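Side-chain contact in Cg3027-pa (Drosophila melanogaster, PDB 2VHH), which probably hydrolyses N-carbamoyl-beta-alanine to beta-alanine, ammonium and carbon dioxide in pyrimidine degradation, working as a homooctamer: residues A251-N256 and V341-N346. Residues are numbered along the deposited sequence; the frame is centred on the assembly and turned at random.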
loop_
_atom_site.group_PDB
_atom_site.type_symbol
_atom_site.label_atom_id
_atom_site.label_comp_id
_atom_site.label_asym_id
_atom_site.label_seq_id
_atom_site.Cartn_x
_atom_site.Cartn_y
_atom_site.Cartn_z
ATOM N N ALA C 251 -2.822 0.270 -31.095
ATOM C CA ALA C 251 -2.923 0.992 -32.349
ATOM C C ALA C 251 -1.733 0.731 -33.276
ATOM O O ALA C 251 -0.591 0.590 -32.823
ATOM C CB ALA C 251 -3.056 2.461 -32.069
ATOM N N GLU C 252 -2.013 0.686 -34.575
ATOM C CA GLU C 252 -1.004 0.465 -35.604
ATOM C C GLU C 252 -0.724 1.726 -36.398
ATOM O O GLU C 252 0.414 1.977 -36.785
ATOM C CB GLU C 252 -1.461 -0.670 -36.525
ATOM C CG GLU C 252 -1.079 -2.028 -35.949
ATOM C CD GLU C 252 -1.719 -3.214 -36.643
ATOM O OE1 GLU C 252 -0.959 -4.149 -36.981
ATOM O OE2 GLU C 252 -2.965 -3.232 -36.826
ATOM N N ILE C 253 -1.774 2.502 -36.659
ATOM C CA ILE C 253 -1.644 3.816 -37.293
ATOM C C ILE C 253 -2.421 4.807 -36.434
ATOM O O ILE C 253 -3.614 4.607 -36.152
ATOM C CB ILE C 253 -2.179 3.838 -38.754
ATOM C CG1 ILE C 253 -1.526 2.750 -39.613
ATOM C CG2 ILE C 253 -1.918 5.185 -39.389
ATOM C CD1 ILE C 253 -2.359 2.320 -40.819
ATOM N N VAL C 254 -1.738 5.854 -35.988
ATOM C CA VAL C 254 -2.395 6.907 -35.237
ATOM C C VAL C 254 -2.402 8.155 -36.103
ATOM O O VAL C 254 -1.347 8.655 -36.492
ATOM C CB VAL C 254 -1.707 7.192 -33.888
ATOM C CG1 VAL C 254 -2.413 8.333 -33.178
ATOM C CG2 VAL C 254 -1.722 5.953 -33.008
ATOM N N PHE C 255 -3.599 8.629 -36.423
ATOM C CA PHE C 255 -3.772 9.833 -37.212
ATOM C C PHE C 255 -3.739 11.046 -36.289
ATOM O O PHE C 255 -4.191 10.975 -35.145
ATOM C CB PHE C 255 -5.093 9.756 -37.978
ATOM C CG PHE C 255 -5.125 8.657 -38.992
ATOM C CD1 PHE C 255 -5.464 7.359 -38.624
ATOM C CD2 PHE C 255 -4.772 8.906 -40.313
ATOM C CE1 PHE C 255 -5.471 6.336 -39.556
ATOM C CE2 PHE C 255 -4.788 7.889 -41.263
ATOM C CZ PHE C 255 -5.137 6.602 -40.884
ATOM N N ASN C 256 -3.198 12.155 -36.787
ATOM C CA ASN C 256 -3.060 13.361 -35.996
ATOM C C ASN C 256 -3.527 14.589 -36.788
ATOM O O ASN C 256 -2.704 15.410 -37.229
ATOM C CB ASN C 256 -1.610 13.495 -35.476
ATOM C CG ASN C 256 -1.376 14.768 -34.659
ATOM O OD1 ASN C 256 -0.431 15.514 -34.909
ATOM N ND2 ASN C 256 -2.240 15.019 -33.690
ATOM N N VAL C 341 0.454 6.985 -49.059
ATOM C CA VAL C 341 1.579 6.190 -48.588
ATOM C C VAL C 341 1.165 4.731 -48.416
ATOM O O VAL C 341 0.188 4.421 -47.748
ATOM C CB VAL C 341 2.234 6.785 -47.302
ATOM C CG1 VAL C 341 1.190 7.321 -46.388
ATOM C CG2 VAL C 341 3.072 5.754 -46.574
ATOM N N GLU C 342 1.912 3.850 -49.066
ATOM C CA GLU C 342 1.734 2.419 -48.926
ATOM C C GLU C 342 2.611 1.907 -47.772
ATOM O O GLU C 342 3.775 2.295 -47.650
ATOM C CB GLU C 342 2.090 1.748 -50.254
ATOM C CG GLU C 342 2.555 0.313 -50.154
ATOM C CD GLU C 342 2.341 -0.472 -51.436
ATOM O OE1 GLU C 342 1.255 -0.327 -52.047
ATOM O OE2 GLU C 342 3.246 -1.249 -51.822
ATOM N N LEU C 343 2.052 1.045 -46.929
ATOM C CA LEU C 343 2.802 0.520 -45.796
ATOM C C LEU C 343 2.435 -0.929 -45.478
ATOM O O LEU C 343 1.319 -1.363 -45.757
ATOM C CB LEU C 343 2.629 1.439 -44.570
ATOM C CG LEU C 343 1.241 1.685 -43.970
ATOM C CD1 LEU C 343 0.955 0.674 -42.885
ATOM C CD2 LEU C 343 1.159 3.071 -43.394
ATOM N N ASP C 344 3.388 -1.672 -44.918
ATOM C CA ASP C 344 3.121 -3.021 -44.431
ATOM C C ASP C 344 3.004 -2.947 -42.921
ATOM O O ASP C 344 3.984 -2.676 -42.223
ATOM C CB ASP C 344 4.229 -3.991 -44.848
ATOM C CG ASP C 344 3.858 -5.460 -44.631
ATOM O OD1 ASP C 344 2.806 -5.770 -44.025
ATOM O OD2 ASP C 344 4.652 -6.317 -45.080
ATOM N N LEU C 345 1.793 -3.177 -42.429
ATOM C CA LEU C 345 1.492 -3.039 -41.016
ATOM C C LEU C 345 2.306 -3.995 -40.141
ATOM O O LEU C 345 2.306 -3.890 -38.910
ATOM C CB LEU C 345 -0.005 -3.236 -40.772
ATOM C CG LEU C 345 -0.941 -2.070 -41.109
ATOM C CD1 LEU C 345 -2.365 -2.570 -41.364
ATOM C CD2 LEU C 345 -0.925 -1.011 -40.005
ATOM N N ASN C 346 3.005 -4.922 -40.781
ATOM C CA ASN C 346 3.814 -5.892 -40.068
ATOM C C ASN C 346 5.090 -5.305 -39.491
ATOM O O ASN C 346 5.710 -5.921 -38.622
ATOM C CB ASN C 346 4.119 -7.097 -40.953
ATOM C CG ASN C 346 2.900 -7.947 -41.192
ATOM O OD1 ASN C 346 1.847 -7.715 -40.593
ATOM N ND2 ASN C 346 3.026 -8.937 -42.073
#
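Leu345 reaches across to Ile253 and Glu252 with a single methyl, and most of the apolar contact passes through it. Its CD2 lies 3.7 Å from Ile253 CD1 and 3.8 Å from Ile253 CG1, so the methyl rests along the outer branch of the isoleucine, the two side chains crossing at about a right angle. Ile253 presents that branch because CG1 stands beside its backbone N, anti to the carbonyl carbon (chi1 -54°), and the chain continues extended to CD1. The same CD1 meets Leu343 CD1 at 4.2 Å, a looser touch. The other branch, CG2, lies over one face of the Phe255 ring two residues on, 3.7 Å above its plane and offset toward the rim.

Glu252 contributes its aliphatic stem, CB lying 3.5 Å from Leu345 CD2. Its carboxylate is engaged elsewhere: OE1 forms a salt bridge with Arg71, while OE2 accepts from the backbone N of Lys228. These two polar partners fix the carboxylate end, while the CB end lies against the leucine methyl.

Within 341-346 the one side-chain bond is weak: Asn346 N donates to Asp344 OD1 at 3.4 Å and 162°, straight but long, a capping bond at the turn into helix 347-355. From outside the segment, Arg71 N also donates to OD1, and Arg71 NE bonds Asn346 OD1, so Arg71 links this turn to Glu252.

The two strands belong to different sheets, 253-258 between 227-231 and 283-295, and 337-344 between 54-59 and 72-79. The contact therefore joins the two layers of the alpha-beta-beta-alpha sandwich of carbon-nitrogen hydrolases near one end of their interface; Phe283 touches both Ile253 and Leu343, and Val73 of strand 72-79 packs against Leu345.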